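Local coordinates for protein (R)-specific secondary-alkylsulfatase (Pseudomonas sp., PDB 4AXH) that hydrolyses secondary alkyl sulfates enantioselectively with strict inversion of configuration, using a pair of zinc ions, to give (S)-alcohols and sulfate, at residues D349-Q354 with T367-Q372. Residues are numbered along the deposited sequence; the frame is centred on the assembly and turned at random.
Sequences DVLIQQ and TYLADQ
With CG anti to the backbone N (chi1 -180°), Y368 extends its ring from helix 362-388 toward strand 350-352, while Q353, with CG anti to its carbonyl carbon and the chain bent at chi2, brings its amide to meet it from the opposite direction. NE2 of Q353 donates to OH of Y368 at 2.6 Å; the N-H...O angle is 137°, a bent bond, although the phenol oxygen lies nearly in the amide plane. The two flat groups are tilted 56° apart. The same phenol oxygen also hydrogen-bonds to the carbonyl of A312, so two partners grip this buried polar atom, which should restrain the far end of the ring.

Two residues before Q353, on strand 350-352, L351 supplies the apolar part of the interface. Its two methyls divide the work: CD1 packs on CD2 of L369 at 3.8 Å, and CD2 approaches CE1 of Y368 obliquely to the ring at 4.2 Å. V359 of the neighbouring strand touches both L351 and Y368, and L369 also packs on S340 and L341 of helix 330-344. The example illustrates how a helix is seated on a sheet by apolar packing with a buried hydrogen bond beside it. Q353 lies two residues before H355, a ligand of the second zinc, and the bond probably helps to position the loop that carries this ligand. Metal ligands on loops at the ends of strands are characteristic of the metallo-beta-lactamase fold.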
loop_
_atom_site.group_PDB
_atom_site.type_symbol
_atom_site.label_atom_id
_atom_site.label_comp_id
_atom_site.label_asym_id
_atom_site.label_seq_id
_atom_site.Cartn_x
_atom_site.Cartn_y
_atom_site.Cartn_z
ATOM N N ASP A 349 7.598 13.190 33.107
ATOM C CA ASP A 349 8.527 12.506 34.018
ATOM C C ASP A 349 8.577 11.014 33.751
ATOM O O ASP A 349 9.610 10.390 33.924
ATOM C CB ASP A 349 8.153 12.771 35.493
ATOM C CG ASP A 349 8.355 14.206 35.985
ATOM O OD1 ASP A 349 9.007 15.014 35.254
ATOM O OD2 ASP A 349 7.867 14.527 37.100
ATOM N N VAL A 350 7.450 10.426 33.381
ATOM C CA VAL A 350 7.362 9.002 33.092
ATOM C C VAL A 350 6.434 8.792 31.951
ATOM O O VAL A 350 5.329 9.303 31.969
ATOM C CB VAL A 350 7.035 8.113 34.324
ATOM C CG1 VAL A 350 6.107 8.816 35.299
ATOM C CG2 VAL A 350 6.499 6.738 33.908
ATOM N N LEU A 351 6.901 8.076 30.936
ATOM C CA LEU A 351 6.115 7.723 29.764
ATOM C C LEU A 351 5.468 6.350 30.018
ATOM O O LEU A 351 6.150 5.428 30.455
ATOM C CB LEU A 351 7.014 7.682 28.523
ATOM C CG LEU A 351 6.371 7.270 27.211
ATOM C CD1 LEU A 351 6.930 8.058 26.095
ATOM C CD2 LEU A 351 6.630 5.816 26.910
ATOM N N ILE A 352 4.158 6.227 29.761
ATOM C CA ILE A 352 3.459 4.934 29.879
ATOM C C ILE A 352 2.873 4.492 28.527
ATOM O O ILE A 352 2.717 5.302 27.616
ATOM C CB ILE A 352 2.473 4.800 31.069
ATOM C CG1 ILE A 352 1.265 5.732 30.913
ATOM C CG2 ILE A 352 3.213 4.974 32.432
ATOM C CD1 ILE A 352 0.093 5.351 31.706
ATOM N N GLN A 353 2.616 3.205 28.378
ATOM C CA GLN A 353 2.099 2.678 27.114
ATOM C C GLN A 353 1.000 1.650 27.327
ATOM O O GLN A 353 0.742 1.254 28.467
ATOM C CB GLN A 353 3.246 2.045 26.318
ATOM C CG GLN A 353 4.273 3.018 25.807
ATOM C CD GLN A 353 5.625 2.457 25.978
ATOM O OE1 GLN A 353 5.888 1.668 26.879
ATOM N NE2 GLN A 353 6.509 2.876 25.115
ATOM N N GLN A 354 0.377 1.207 26.228
ATOM C CA GLN A 354 -0.691 0.218 26.293
ATOM C C GLN A 354 -0.192 -1.199 25.926
ATOM O O GLN A 354 -0.959 -2.157 25.819
ATOM C CB GLN A 354 -1.933 0.693 25.521
ATOM C CG GLN A 354 -2.473 2.047 26.022
ATOM C CD GLN A 354 -2.978 1.950 27.453
ATOM O OE1 GLN A 354 -2.288 2.258 28.427
ATOM N NE2 GLN A 354 -4.200 1.509 27.611
ATOM N N THR A 367 15.052 10.882 25.150
ATOM C CA THR A 367 15.940 10.067 24.332
ATOM C C THR A 367 15.092 8.968 23.654
ATOM O O THR A 367 15.275 8.714 22.471
ATOM C CB THR A 367 17.049 9.450 25.215
ATOM O OG1 THR A 367 17.880 10.490 25.713
ATOM C CG2 THR A 367 17.896 8.365 24.491
ATOM N N TYR A 368 14.174 8.326 24.407
ATOM C CA TYR A 368 13.324 7.243 23.922
ATOM C C TYR A 368 12.472 7.749 22.761
ATOM O O TYR A 368 12.589 7.206 21.663
ATOM C CB TYR A 368 12.517 6.668 25.093
ATOM C CG TYR A 368 11.578 5.529 24.766
ATOM C CD1 TYR A 368 10.298 5.771 24.255
ATOM C CD2 TYR A 368 11.904 4.218 25.090
ATOM C CE1 TYR A 368 9.410 4.728 23.999
ATOM C CE2 TYR A 368 11.024 3.165 24.824
ATOM C CZ TYR A 368 9.766 3.434 24.312
ATOM O OH TYR A 368 8.868 2.416 24.082
ATOM N N LEU A 369 11.749 8.854 22.950
ATOM C CA LEU A 369 10.941 9.484 21.906
ATOM C C LEU A 369 11.710 9.848 20.665
ATOM O O LEU A 369 11.294 9.494 19.566
ATOM C CB LEU A 369 10.178 10.696 22.436
ATOM C CG LEU A 369 9.010 10.358 23.349
ATOM C CD1 LEU A 369 8.294 11.611 23.779
ATOM C CD2 LEU A 369 8.079 9.346 22.679
ATOM N N ALA A 370 12.858 10.503 20.818
ATOM C CA ALA A 370 13.677 10.890 19.691
ATOM C C ALA A 370 14.204 9.683 18.944
ATOM O O ALA A 370 14.248 9.721 17.720
ATOM C CB ALA A 370 14.806 11.761 20.162
ATOM N N ASP A 371 14.562 8.586 19.652
ATOM C CA ASP A 371 15.044 7.328 19.037
ATOM C C ASP A 371 13.913 6.695 18.211
ATOM O O ASP A 371 14.150 6.303 17.069
ATOM C CB ASP A 371 15.553 6.341 20.107
ATOM C CG ASP A 371 16.883 6.675 20.783
ATOM O OD1 ASP A 371 17.521 7.660 20.392
ATOM O OD2 ASP A 371 17.289 5.934 21.691
ATOM N N GLN A 372 12.678 6.653 18.790
ATOM C CA GLN A 372 11.458 6.119 18.171
ATOM C C GLN A 372 11.171 6.884 16.889
ATOM O O GLN A 372 11.126 6.272 15.826
ATOM C CB GLN A 372 10.265 6.189 19.146
ATOM C CG GLN A 372 10.322 5.213 20.344
ATOM C CD GLN A 372 10.099 3.746 20.020
ATOM O OE1 GLN A 372 9.424 3.383 19.053
ATOM N NE2 GLN A 372 10.637 2.866 20.854
#